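Local coordinates for secreted protein (Kutzneria albida DSM 43870, PDB 5M6Q) that is a microbial transglutaminase, probably joining glutamine side chains of proteins to primary amines by acyl transfer, at residues K82-H87 / A91-A96; Q77-K82 / A98-L103; L53-L58 / S115-A120; R71-V76 / F217-A222; A124-K129 / F178-N183. One frame throughout, in Å; residues are numbered along the deposited sequence.

Overall arrangement
Contacts 4 and 5 lie deep in the fold, their centres about 8 and 7 Å from the centre of the chain, and both reach the antiparallel sheet: contact 4 sets helix 70-84 on strand 214-223, and contact 5 pairs strand 122-131 with 174-179. Helix 70-84 also serves contacts 1 and 2, where helix 90-99 and the loop after it pack on it further from the centre. Contact 3 is partly exposed and joins two loops mainly through charged and aromatic groups. Contacts 1 and 4 are held by apolar packing alone, contact 2 adds a water bridge, and contact 5 joins a backbone hydrogen bond and a water to the packing of I126 on F178.

Contact 1 of 5, residues K82-H87 / A91-A96; sequences KIVDTH and AQYEAA
I83 is the bump of this contact, and the hollow it fills lies between Y93 and A96, one turn apart on helix 90-99. Its CG2 methyl, anti to the backbone N, sits 3.7 Å from A96 CB and 4.1 Å from Y93 CD2, touching both walls of the notch. The other branch runs over the alanine: I83 CD1 comes to 3.8 Å from A96 CB. Because A96 presents a single methyl, the backbones come close here, with 6.8 Å between I83 CA and A96 CA. The Y93 ring forms the taller wall; its side chain crosses that of I83 at about a right angle, and CG lies anti to the backbone N (chi1 166°). V84 adds a looser flank, its CG1 4.4 Å from Y93 CD2. Beyond the notch the tyrosine hydroxyl is hydrogen-bonded to V109 O, which fixes the outer end of the ring, and F221 of strand 214-223 touches both V84 and Y93.

The I83 carbonyl O takes two bonds from T86, from OG1 at 2.7 Å in the carbonyl plane and from the backbone N at 3.1 Å, while V84 to H87 form a type I beta turn. Two consecutive helices joined by a short loop, with apolar side chains meeting between them, make a helical hairpin.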
# COMPACT_ATOMS: atom_id res chain seq x y z
N LYS A 82 -16.32 -1.00 -7.04
CA LYS A 82 -17.69 -1.15 -7.49
C LYS A 82 -18.64 -0.21 -6.71
O LYS A 82 -19.50 0.43 -7.30
CB LYS A 82 -18.11 -2.61 -7.36
CG LYS A 82 -19.47 -2.95 -7.95
CD LYS A 82 -19.68 -4.47 -7.94
CE LYS A 82 -20.97 -4.90 -8.62
NZ LYS A 82 -22.16 -4.73 -7.74
N ILE A 83 -18.45 -0.11 -5.40
CA ILE A 83 -19.29 0.80 -4.61
C ILE A 83 -19.00 2.28 -4.89
O ILE A 83 -19.94 3.05 -5.10
CB ILE A 83 -19.15 0.52 -3.12
CG1 ILE A 83 -19.79 -0.84 -2.79
CG2 ILE A 83 -19.82 1.65 -2.32
CD1 ILE A 83 -19.56 -1.30 -1.37
N VAL A 84 -17.74 2.72 -4.90
CA VAL A 84 -17.49 4.14 -5.14
C VAL A 84 -17.78 4.53 -6.60
O VAL A 84 -17.89 5.71 -6.91
CB VAL A 84 -16.05 4.57 -4.74
CG1 VAL A 84 -15.81 4.27 -3.26
CG2 VAL A 84 -15.01 3.92 -5.66
N ASP A 85 -17.93 3.55 -7.48
CA ASP A 85 -18.32 3.87 -8.86
C ASP A 85 -19.78 4.33 -8.97
O ASP A 85 -20.19 4.83 -10.02
CB ASP A 85 -18.08 2.68 -9.78
CG ASP A 85 -16.76 2.77 -10.51
OD1 ASP A 85 -16.30 3.91 -10.76
OD2 ASP A 85 -16.17 1.71 -10.83
N THR A 86 -20.56 4.15 -7.91
CA THR A 86 -21.93 4.67 -7.88
C THR A 86 -22.01 6.08 -7.28
O THR A 86 -23.09 6.59 -7.06
CB THR A 86 -22.87 3.74 -7.10
OG1 THR A 86 -22.51 3.76 -5.72
CG2 THR A 86 -22.76 2.31 -7.61
N HIS A 87 -20.85 6.68 -7.01
CA HIS A 87 -20.77 8.01 -6.41
C HIS A 87 -21.60 8.12 -5.12
O HIS A 87 -22.48 8.96 -5.01
CB HIS A 87 -21.23 9.08 -7.42
CG HIS A 87 -20.96 10.49 -6.99
ND1 HIS A 87 -21.43 11.58 -7.69
CD2 HIS A 87 -20.25 10.99 -5.95
CE1 HIS A 87 -21.04 12.69 -7.09
NE2 HIS A 87 -20.32 12.36 -6.03
N ALA A 91 -22.67 8.30 3.95
CA ALA A 91 -23.71 7.46 4.54
C ALA A 91 -24.14 6.33 3.59
O ALA A 91 -24.44 5.20 4.03
CB ALA A 91 -24.93 8.32 4.95
N GLN A 92 -24.16 6.61 2.30
CA GLN A 92 -24.55 5.61 1.31
C GLN A 92 -23.47 4.54 1.17
O GLN A 92 -23.76 3.38 0.90
CB GLN A 92 -24.82 6.25 -0.05
CG GLN A 92 -26.18 6.93 -0.15
CD GLN A 92 -26.32 7.72 -1.43
OE1 GLN A 92 -25.36 8.30 -1.93
NE2 GLN A 92 -27.54 7.75 -1.98
N TYR A 93 -22.23 4.96 1.37
CA TYR A 93 -21.10 4.04 1.33
C TYR A 93 -21.20 3.05 2.50
O TYR A 93 -20.99 1.84 2.34
CB TYR A 93 -19.79 4.85 1.36
CG TYR A 93 -18.53 4.07 1.65
CD1 TYR A 93 -18.10 3.88 2.96
CD2 TYR A 93 -17.76 3.54 0.62
CE1 TYR A 93 -16.94 3.19 3.24
CE2 TYR A 93 -16.60 2.85 0.89
CZ TYR A 93 -16.20 2.67 2.20
OH TYR A 93 -15.05 1.98 2.48
N GLU A 94 -21.54 3.55 3.68
CA GLU A 94 -21.63 2.71 4.86
C GLU A 94 -22.72 1.66 4.65
O GLU A 94 -22.54 0.49 4.96
CB GLU A 94 -21.91 3.54 6.12
CG GLU A 94 -21.92 2.73 7.39
CD GLU A 94 -21.97 3.59 8.65
OE1 GLU A 94 -21.72 4.82 8.56
OE2 GLU A 94 -22.25 3.04 9.73
N ALA A 95 -23.86 2.09 4.10
CA ALA A 95 -24.94 1.16 3.83
C ALA A 95 -24.55 0.12 2.78
O ALA A 95 -24.88 -1.05 2.92
CB ALA A 95 -26.19 1.92 3.40
N ALA A 96 -23.83 0.53 1.75
CA ALA A 96 -23.44 -0.37 0.67
C ALA A 96 -22.45 -1.41 1.16
O ALA A 96 -22.53 -2.60 0.83
CB ALA A 96 -22.85 0.42 -0.49

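Contact 2 of 5, residues Q77-K82 / A98-L103; sequences QAALNK and AKDPIL
The carboxylate of D100, the flat group of this contact, has A79 CB lying obliquely off one side of its plane, 3.9 Å from D100 OD1. I102 N approaches from the other side, meeting D100 OD1 40° out of the plane at 3.0 Å. At the edge, L103 N uses the anti lone pair of the same oxygen, also at 3.0 Å and nearly straight (167°). These two bonds define an Asx turn within an Asx motif, which bends the chain just after helix 90-99 and delivers L103 to helix 70-84. The carboxylate can reach the amides that follow it in the chain because its CG is anti to the backbone N (chi1 -174°).

D100 OD2 faces the helix through a water, which donates to it at a short 2.5 Å and to A79 O at 2.9 Å. The acid thus ties the loop to a carbonyl of helix 70-84 that it does not touch directly. Replacing D100 by an alanine would probably leave the amides of I102 and L103 without their shared acceptor and the water without its second anchor, setting the turn free to shift.

The rest is apolar. L80 lies between the sheet and L103, touching V219 and F221 of strand 214-223, while L103 also touches V76 and I83. L103 straddles the small methyl of A79, and its CD1 is 3.8 Å from A79 CB and 3.7 Å from L80 CD2.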
# COMPACT_ATOMS: atom_id res chain seq x y z
N GLN A 77 -10.39 -4.71 -3.29
CA GLN A 77 -10.25 -3.59 -4.22
C GLN A 77 -11.41 -3.54 -5.20
O GLN A 77 -12.03 -2.50 -5.39
CB GLN A 77 -8.92 -3.69 -4.99
CG GLN A 77 -8.68 -2.54 -5.97
CD GLN A 77 -7.50 -2.79 -6.88
OE1 GLN A 77 -7.23 -3.93 -7.28
NE2 GLN A 77 -6.77 -1.72 -7.21
N ALA A 78 -11.72 -4.68 -5.83
CA ALA A 78 -12.81 -4.68 -6.81
C ALA A 78 -14.14 -4.36 -6.14
O ALA A 78 -14.95 -3.62 -6.70
CB ALA A 78 -12.88 -6.01 -7.53
N ALA A 79 -14.37 -4.89 -4.95
CA ALA A 79 -15.62 -4.64 -4.26
C ALA A 79 -15.78 -3.15 -3.94
O ALA A 79 -16.84 -2.56 -4.17
CB ALA A 79 -15.70 -5.48 -2.99
N LEU A 80 -14.72 -2.53 -3.42
CA LEU A 80 -14.75 -1.12 -3.08
C LEU A 80 -14.88 -0.22 -4.30
O LEU A 80 -15.63 0.76 -4.27
CB LEU A 80 -13.50 -0.73 -2.30
CG LEU A 80 -13.41 -1.26 -0.87
CD1 LEU A 80 -12.02 -0.95 -0.35
CD2 LEU A 80 -14.49 -0.64 0.02
N ASN A 81 -14.14 -0.53 -5.36
CA ASN A 81 -14.26 0.24 -6.60
C ASN A 81 -15.69 0.17 -7.15
O ASN A 81 -16.23 1.16 -7.64
CB ASN A 81 -13.27 -0.26 -7.66
CG ASN A 81 -11.89 0.36 -7.49
OD1 ASN A 81 -11.73 1.41 -6.87
ND2 ASN A 81 -10.89 -0.31 -8.04
N LYS A 82 -16.32 -1.00 -7.04
CA LYS A 82 -17.69 -1.15 -7.49
C LYS A 82 -18.64 -0.21 -6.71
O LYS A 82 -19.50 0.43 -7.30
CB LYS A 82 -18.11 -2.61 -7.36
CG LYS A 82 -19.47 -2.95 -7.95
CD LYS A 82 -19.68 -4.47 -7.94
CE LYS A 82 -20.97 -4.90 -8.62
NZ LYS A 82 -22.16 -4.73 -7.74
N ALA A 98 -22.23 -2.54 4.13
CA ALA A 98 -22.97 -3.49 4.98
C ALA A 98 -23.68 -4.60 4.20
O ALA A 98 -23.92 -5.69 4.74
CB ALA A 98 -24.00 -2.74 5.85
N LYS A 99 -24.02 -4.35 2.94
CA LYS A 99 -24.73 -5.35 2.13
C LYS A 99 -23.78 -6.21 1.30
O LYS A 99 -24.17 -7.28 0.82
CB LYS A 99 -25.72 -4.68 1.19
CG LYS A 99 -26.80 -3.88 1.88
CD LYS A 99 -27.61 -3.12 0.84
CE LYS A 99 -28.47 -2.06 1.48
NZ LYS A 99 -29.19 -1.25 0.45
N ASP A 100 -22.56 -5.73 1.10
CA ASP A 100 -21.61 -6.44 0.23
C ASP A 100 -21.08 -7.73 0.88
O ASP A 100 -20.50 -7.68 1.97
CB ASP A 100 -20.44 -5.53 -0.13
CG ASP A 100 -19.51 -6.16 -1.13
OD1 ASP A 100 -18.59 -6.91 -0.73
OD2 ASP A 100 -19.70 -5.90 -2.34
N PRO A 101 -21.25 -8.87 0.19
CA PRO A 101 -20.88 -10.18 0.74
C PRO A 101 -19.43 -10.27 1.27
O PRO A 101 -19.18 -10.97 2.24
CB PRO A 101 -21.08 -11.14 -0.45
CG PRO A 101 -21.34 -10.28 -1.64
CD PRO A 101 -21.86 -8.97 -1.15
N ILE A 102 -18.50 -9.57 0.65
CA ILE A 102 -17.13 -9.59 1.14
C ILE A 102 -16.88 -8.52 2.21
O ILE A 102 -16.35 -8.79 3.29
CB ILE A 102 -16.14 -9.44 -0.02
CG1 ILE A 102 -16.18 -10.70 -0.89
CG2 ILE A 102 -14.74 -9.16 0.48
CD1 ILE A 102 -15.45 -10.53 -2.21
N LEU A 103 -17.28 -7.29 1.91
CA LEU A 103 -16.91 -6.17 2.75
C LEU A 103 -17.58 -6.21 4.14
O LEU A 103 -17.00 -5.74 5.12
CB LEU A 103 -17.22 -4.86 2.02
CG LEU A 103 -16.50 -4.72 0.67
CD1 LEU A 103 -16.91 -3.45 -0.05
CD2 LEU A 103 -14.99 -4.76 0.83
O HOH W 1 -19.17 -4.25 -4.10

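Contact 3 of 5, residues L53-L58 / S115-A120; sequences LNREDL and SWIDSA
W116 and D57 meet because each sets its CG between its own backbone N and carbonyl carbon (chi1 67° and 59°). The aspartate belongs to a type I beta turn, R55 to L58, that follows helix 47-53; W116 and I117 lie in the loop between helix 109-112 and strand 122-131. The D57 carboxylate comes to the edge of the indole, near the ring plane, with D57 CG 3.4 Å from W116 NE1 and the two planes 79° apart. E56, the residue before it in the turn, brings its OE2 to 3.6 Å from W116 CH2.

Behind D57 stands R55, which grips it side-on: R55 NE reaches D57 OD1 at 3.1 Å and R55 NH2 reaches D57 OD2 at 2.8 Å, a two-pronged salt bridge. Both oxygens lie in the guanidinium plane, and R55 NH1 goes on to F221 O of strand 214-223. A leucine in place of R55 would probably leave D57 without its charge partner and free to turn beside W116, and F221 O without this donor.

I117 backs the indole, its CG1 3.3 Å above the centre of the ring of W116. Across the loops, I117 CD1 meets R55 CG at 4.0 Å.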
# COMPACT_ATOMS: atom_id res chain seq x y z
N LEU A 53 -0.93 7.60 -3.43
CA LEU A 53 -2.29 7.72 -2.91
C LEU A 53 -2.88 9.11 -3.17
O LEU A 53 -4.09 9.25 -3.25
CB LEU A 53 -2.32 7.41 -1.42
CG LEU A 53 -2.01 5.95 -1.12
CD1 LEU A 53 -1.69 5.77 0.34
CD2 LEU A 53 -3.19 5.08 -1.53
N ASN A 54 -2.02 10.12 -3.30
CA ASN A 54 -2.45 11.44 -3.78
C ASN A 54 -3.42 12.07 -2.78
O ASN A 54 -4.38 12.73 -3.15
CB ASN A 54 -3.10 11.33 -5.17
CG ASN A 54 -3.31 12.70 -5.84
OD1 ASN A 54 -2.67 13.68 -5.48
ND2 ASN A 54 -4.21 12.75 -6.82
N ARG A 55 -3.16 11.83 -1.51
CA ARG A 55 -4.06 12.23 -0.45
C ARG A 55 -3.39 13.05 0.62
O ARG A 55 -2.61 12.53 1.43
CB ARG A 55 -4.70 11.01 0.18
CG ARG A 55 -5.88 10.55 -0.61
CD ARG A 55 -6.48 9.35 0.02
NE ARG A 55 -6.83 9.57 1.42
CZ ARG A 55 -7.27 8.60 2.21
NH1 ARG A 55 -7.39 7.37 1.72
NH2 ARG A 55 -7.57 8.84 3.48
N GLU A 56 -3.71 14.34 0.64
CA GLU A 56 -3.05 15.27 1.54
C GLU A 56 -3.36 15.00 3.00
O GLU A 56 -2.64 15.44 3.88
CB GLU A 56 -3.43 16.70 1.18
CG GLU A 56 -4.90 16.98 1.33
CD GLU A 56 -5.24 18.41 0.96
OE1 GLU A 56 -4.76 19.34 1.67
OE2 GLU A 56 -5.96 18.60 -0.04
N ASP A 57 -4.44 14.26 3.26
CA ASP A 57 -4.83 13.94 4.63
C ASP A 57 -3.99 12.81 5.23
O ASP A 57 -4.15 12.46 6.40
CB ASP A 57 -6.31 13.57 4.70
CG ASP A 57 -6.67 12.37 3.83
OD1 ASP A 57 -6.19 12.29 2.67
OD2 ASP A 57 -7.44 11.51 4.30
N LEU A 58 -3.11 12.23 4.42
CA LEU A 58 -2.27 11.13 4.88
C LEU A 58 -0.80 11.52 4.98
O LEU A 58 -0.26 12.17 4.09
CB LEU A 58 -2.40 9.92 3.95
CG LEU A 58 -3.78 9.28 3.92
CD1 LEU A 58 -3.83 8.25 2.82
CD2 LEU A 58 -4.09 8.65 5.26
N SER A 115 -14.02 10.87 4.14
CA SER A 115 -15.28 11.62 3.98
C SER A 115 -15.18 12.94 3.21
O SER A 115 -16.13 13.32 2.52
CB SER A 115 -15.88 11.91 5.35
OG SER A 115 -16.01 10.70 6.09
N TRP A 116 -14.06 13.63 3.31
CA TRP A 116 -13.94 14.95 2.69
C TRP A 116 -13.61 14.91 1.19
O TRP A 116 -13.65 15.95 0.52
CB TRP A 116 -12.88 15.77 3.42
CG TRP A 116 -11.52 15.21 3.22
CD1 TRP A 116 -10.94 14.21 3.93
CD2 TRP A 116 -10.57 15.62 2.24
NE1 TRP A 116 -9.67 13.96 3.45
CE2 TRP A 116 -9.42 14.82 2.41
CE3 TRP A 116 -10.58 16.59 1.23
CZ2 TRP A 116 -8.29 14.96 1.61
CZ3 TRP A 116 -9.45 16.73 0.43
CH2 TRP A 116 -8.33 15.92 0.62
N ILE A 117 -13.27 13.74 0.66
CA ILE A 117 -13.08 13.60 -0.79
C ILE A 117 -14.34 13.00 -1.41
O ILE A 117 -14.80 11.94 -1.00
CB ILE A 117 -11.84 12.74 -1.11
CG1 ILE A 117 -10.59 13.36 -0.50
CG2 ILE A 117 -11.67 12.58 -2.62
CD1 ILE A 117 -9.36 12.45 -0.54
N ASP A 118 -14.90 13.67 -2.41
CA ASP A 118 -16.08 13.12 -3.07
C ASP A 118 -15.80 11.75 -3.72
O ASP A 118 -14.77 11.55 -4.36
CB ASP A 118 -16.59 14.11 -4.12
CG ASP A 118 -17.81 13.59 -4.85
OD1 ASP A 118 -18.88 13.45 -4.22
OD2 ASP A 118 -17.70 13.30 -6.06
N SER A 119 -16.72 10.82 -3.55
CA SER A 119 -16.43 9.42 -3.87
C SER A 119 -16.17 9.20 -5.37
O SER A 119 -15.55 8.22 -5.75
CB SER A 119 -17.57 8.52 -3.40
OG SER A 119 -18.80 8.94 -3.96
N ALA A 120 -16.62 10.13 -6.21
CA ALA A 120 -16.35 10.05 -7.64
C ALA A 120 -14.87 10.27 -7.96
O ALA A 120 -14.39 9.91 -9.04
CB ALA A 120 -17.20 11.05 -8.39

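Contact 4 of 5, residues R71-V76 / F217-A222; sequences RTAEAV and FTVAFA
A73 is set against two residues of the strand. Its CB lies 3.8 Å from F217 CB and 3.8 Å from V219 CG2, so one methyl sits between the CB of F217, whose ring leads away, and a branch of V219. The same V219 CG2 approaches the helix backbone, 3.4 Å from A73 O, and touches V76 CG1 at 4.0 Å. One valine branch therefore serves both A73 and V76, placed there by CG1 lying anti to the backbone N (chi1 -176°). A small residue at the nearest point allows close packing: A73 CA and F217 CA are 5.9 Å apart, and the short helix and strand axes approach to 7.7 Å.

In the next shell, F67 on strand 66-67 touches T72, V76 and V219, while I102 and L103 pack against V76. Strand 217-222 is held on its flanks by backbone hydrogen bonds, F217 with F67 and V219 with L65 on one side, T218 with F127 and A220 with S125 on the other. The axes point almost the same way, 13° apart. A helix lying lengthwise on an antiparallel sheet, joined to it by apolar side chains, is consistent with the alpha/beta fold of microbial transglutaminases.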
# COMPACT_ATOMS: atom_id res chain seq x y z
N ARG A 71 -4.49 -11.90 -3.42
CA ARG A 71 -5.79 -12.19 -4.03
C ARG A 71 -6.96 -11.62 -3.21
O ARG A 71 -7.94 -11.12 -3.77
CB ARG A 71 -5.95 -13.70 -4.22
CG ARG A 71 -5.03 -14.25 -5.32
CD ARG A 71 -4.94 -15.76 -5.32
NE ARG A 71 -6.15 -16.38 -5.85
CZ ARG A 71 -7.11 -16.91 -5.10
NH1 ARG A 71 -7.00 -16.90 -3.78
NH2 ARG A 71 -8.17 -17.45 -5.68
N THR A 72 -6.86 -11.70 -1.89
CA THR A 72 -7.89 -11.11 -1.06
C THR A 72 -7.93 -9.60 -1.24
O THR A 72 -9.01 -9.02 -1.34
CB THR A 72 -7.68 -11.41 0.43
OG1 THR A 72 -7.52 -12.83 0.62
CG2 THR A 72 -8.86 -10.91 1.25
N ALA A 73 -6.76 -8.97 -1.26
CA ALA A 73 -6.70 -7.53 -1.46
C ALA A 73 -7.30 -7.15 -2.80
O ALA A 73 -7.97 -6.13 -2.93
CB ALA A 73 -5.26 -7.02 -1.37
N GLU A 74 -7.06 -7.98 -3.80
CA GLU A 74 -7.63 -7.70 -5.11
C GLU A 74 -9.16 -7.82 -5.11
O GLU A 74 -9.84 -7.05 -5.79
CB GLU A 74 -7.01 -8.63 -6.16
CG GLU A 74 -5.57 -8.20 -6.46
CD GLU A 74 -4.81 -9.21 -7.28
OE1 GLU A 74 -4.86 -10.41 -6.94
OE2 GLU A 74 -4.17 -8.79 -8.26
N ALA A 75 -9.69 -8.75 -4.33
CA ALA A 75 -11.15 -8.90 -4.26
C ALA A 75 -11.77 -7.71 -3.52
O ALA A 75 -12.84 -7.23 -3.86
CB ALA A 75 -11.53 -10.21 -3.57
N VAL A 76 -11.07 -7.23 -2.51
CA VAL A 76 -11.56 -6.13 -1.71
C VAL A 76 -11.47 -4.84 -2.52
O VAL A 76 -12.38 -4.02 -2.51
CB VAL A 76 -10.78 -6.06 -0.38
CG1 VAL A 76 -11.03 -4.72 0.32
CG2 VAL A 76 -11.22 -7.24 0.52
N PHE A 217 -0.97 -7.28 2.25
CA PHE A 217 -1.41 -6.59 1.07
C PHE A 217 -2.59 -5.73 1.48
O PHE A 217 -3.58 -6.23 2.02
CB PHE A 217 -1.77 -7.58 -0.03
CG PHE A 217 -0.61 -8.41 -0.48
CD1 PHE A 217 0.19 -7.98 -1.53
CD2 PHE A 217 -0.28 -9.58 0.18
CE1 PHE A 217 1.27 -8.73 -1.92
CE2 PHE A 217 0.80 -10.32 -0.21
CZ PHE A 217 1.58 -9.90 -1.26
N THR A 218 -2.47 -4.44 1.21
CA THR A 218 -3.31 -3.45 1.84
C THR A 218 -4.07 -2.67 0.79
O THR A 218 -3.52 -2.31 -0.25
CB THR A 218 -2.47 -2.49 2.71
OG1 THR A 218 -1.78 -3.25 3.70
CG2 THR A 218 -3.34 -1.42 3.38
N VAL A 219 -5.34 -2.45 1.07
CA VAL A 219 -6.20 -1.70 0.18
C VAL A 219 -6.45 -0.35 0.80
O VAL A 219 -6.78 -0.27 1.99
CB VAL A 219 -7.51 -2.45 -0.08
CG1 VAL A 219 -8.36 -1.69 -1.09
CG2 VAL A 219 -7.24 -3.86 -0.54
N ALA A 220 -6.30 0.70 0.02
CA ALA A 220 -6.56 2.05 0.50
C ALA A 220 -7.12 2.88 -0.63
O ALA A 220 -6.89 2.58 -1.81
CB ALA A 220 -5.27 2.69 1.05
N PHE A 221 -7.85 3.93 -0.29
CA PHE A 221 -8.37 4.82 -1.30
C PHE A 221 -7.32 5.80 -1.74
O PHE A 221 -6.65 6.44 -0.94
CB PHE A 221 -9.63 5.54 -0.80
CG PHE A 221 -10.85 4.68 -0.86
CD1 PHE A 221 -11.35 4.27 -2.08
CD2 PHE A 221 -11.46 4.23 0.30
CE1 PHE A 221 -12.45 3.46 -2.15
CE2 PHE A 221 -12.58 3.42 0.24
CZ PHE A 221 -13.07 3.03 -1.00
N ALA A 222 -7.15 5.88 -3.05
CA ALA A 222 -6.30 6.89 -3.65
C ALA A 222 -7.21 7.93 -4.29
O ALA A 222 -8.35 7.64 -4.66
CB ALA A 222 -5.35 6.28 -4.68

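Contact 5 of 5, residues A124-K129 / F178-N183; sequences ASIFSK and FDQDTN
I126 and F178 are joined by one direct backbone hydrogen bond, F178 N to I126 O at 3.0 Å, with an N-H...O angle of 157° and the donor tilted 30° from the carbonyl plane. The return bond is missing: a water takes its place, accepting from I126 N at 2.9 Å and lying 2.9 Å from F178 O and likewise close to Q180 OE1. The strands thus part just where 174-179 ends.

With F178 CG anti to the backbone N (chi1 -165°), the two side chains run side by side and point the same way. I126 CG2 is 3.9 Å from F178 CD2, and I126 CB lies at the edge of the ring, in its plane. These are neighbouring antiparallel strands of the central sheet, and helix 70-84 covers this side, with E74 touching both side chains. F178 also stacks on W185.

Beyond the strand, Q180 folds back so that its CG lies 3.4 Å above the centre of the F178 ring, and its OE1 is hydrogen-bonded to Q77 NE2. D179 starts an Asx turn: its OD1 takes D181 N at 2.9 Å nearly along the C-O bond, and T182 N at 3.2 Å from above the carboxylate plane.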
# COMPACT_ATOMS: atom_id res chain seq x y z
N ALA A 124 -9.88 2.52 -5.19
CA ALA A 124 -9.19 1.61 -4.29
C ALA A 124 -7.87 1.16 -4.93
O ALA A 124 -7.85 0.73 -6.08
CB ALA A 124 -10.07 0.42 -3.97
N SER A 125 -6.78 1.28 -4.18
CA SER A 125 -5.46 0.93 -4.67
C SER A 125 -4.81 -0.04 -3.72
O SER A 125 -5.28 -0.20 -2.60
CB SER A 125 -4.60 2.18 -4.84
OG SER A 125 -5.14 3.00 -5.85
N ILE A 126 -3.75 -0.72 -4.16
CA ILE A 126 -3.09 -1.75 -3.37
C ILE A 126 -1.63 -1.40 -3.18
O ILE A 126 -0.97 -0.88 -4.08
CB ILE A 126 -3.23 -3.15 -4.01
CG1 ILE A 126 -4.68 -3.59 -4.00
CG2 ILE A 126 -2.33 -4.21 -3.31
CD1 ILE A 126 -4.90 -4.93 -4.67
N PHE A 127 -1.13 -1.65 -1.98
CA PHE A 127 0.30 -1.66 -1.77
C PHE A 127 0.59 -2.80 -0.82
O PHE A 127 -0.31 -3.29 -0.15
CB PHE A 127 0.80 -0.32 -1.23
CG PHE A 127 0.19 0.07 0.08
CD1 PHE A 127 0.76 -0.34 1.28
CD2 PHE A 127 -0.94 0.87 0.12
CE1 PHE A 127 0.20 0.03 2.50
CE2 PHE A 127 -1.51 1.23 1.34
CZ PHE A 127 -0.93 0.82 2.52
N SER A 128 1.84 -3.23 -0.78
CA SER A 128 2.25 -4.32 0.08
C SER A 128 3.27 -3.83 1.06
O SER A 128 4.25 -3.17 0.69
CB SER A 128 2.84 -5.47 -0.73
OG SER A 128 3.23 -6.50 0.16
N LYS A 129 3.06 -4.17 2.32
CA LYS A 129 3.95 -3.73 3.36
C LYS A 129 4.63 -4.93 4.01
O LYS A 129 3.99 -5.92 4.35
CB LYS A 129 3.18 -2.92 4.42
CG LYS A 129 4.01 -2.51 5.61
CD LYS A 129 3.08 -2.00 6.74
CE LYS A 129 3.85 -1.70 8.00
NZ LYS A 129 4.92 -0.66 7.79
N PHE A 178 1.51 -1.20 -5.79
CA PHE A 178 1.11 -2.14 -6.84
C PHE A 178 0.73 -1.42 -8.12
O PHE A 178 -0.31 -0.78 -8.21
CB PHE A 178 -0.08 -2.99 -6.37
CG PHE A 178 -0.34 -4.20 -7.22
CD1 PHE A 178 0.59 -4.61 -8.19
CD2 PHE A 178 -1.50 -4.95 -7.05
CE1 PHE A 178 0.37 -5.74 -8.97
CE2 PHE A 178 -1.74 -6.09 -7.82
CZ PHE A 178 -0.80 -6.49 -8.78
N ASP A 179 1.58 -1.55 -9.14
CA ASP A 179 1.31 -0.99 -10.45
C ASP A 179 0.61 -2.07 -11.26
O ASP A 179 1.25 -3.00 -11.75
CB ASP A 179 2.61 -0.53 -11.11
CG ASP A 179 2.44 -0.08 -12.58
OD1 ASP A 179 1.42 -0.36 -13.25
OD2 ASP A 179 3.39 0.57 -13.08
N GLN A 180 -0.70 -1.94 -11.41
CA GLN A 180 -1.49 -2.99 -12.02
C GLN A 180 -1.56 -2.85 -13.54
O GLN A 180 -2.19 -3.66 -14.20
CB GLN A 180 -2.88 -3.02 -11.39
CG GLN A 180 -2.80 -3.50 -9.94
CD GLN A 180 -4.09 -3.32 -9.16
OE1 GLN A 180 -4.36 -2.25 -8.61
NE2 GLN A 180 -4.86 -4.40 -9.04
N ASP A 181 -0.89 -1.84 -14.10
CA ASP A 181 -0.73 -1.78 -15.54
C ASP A 181 0.33 -2.80 -15.98
O ASP A 181 0.13 -3.54 -16.95
CB ASP A 181 -0.32 -0.39 -16.00
CG ASP A 181 -1.40 0.64 -15.79
OD1 ASP A 181 -2.60 0.27 -15.82
OD2 ASP A 181 -1.06 1.83 -15.61
N THR A 182 1.43 -2.85 -15.24
CA THR A 182 2.54 -3.71 -15.63
C THR A 182 2.76 -4.87 -14.68
O THR A 182 3.66 -5.67 -14.90
CB THR A 182 3.87 -2.94 -15.72
OG1 THR A 182 4.17 -2.34 -14.46
CG2 THR A 182 3.79 -1.88 -16.80
N ASN A 183 1.95 -4.96 -13.64
CA ASN A 183 2.10 -6.03 -12.65
C ASN A 183 3.47 -5.96 -11.97
O ASN A 183 4.13 -6.97 -11.80
CB ASN A 183 1.90 -7.41 -13.29
CG ASN A 183 1.65 -8.48 -12.28
OD1 ASN A 183 0.92 -8.27 -11.30
ND2 ASN A 183 2.26 -9.66 -12.48
O HOH W 2 -2.86 -0.42 -6.93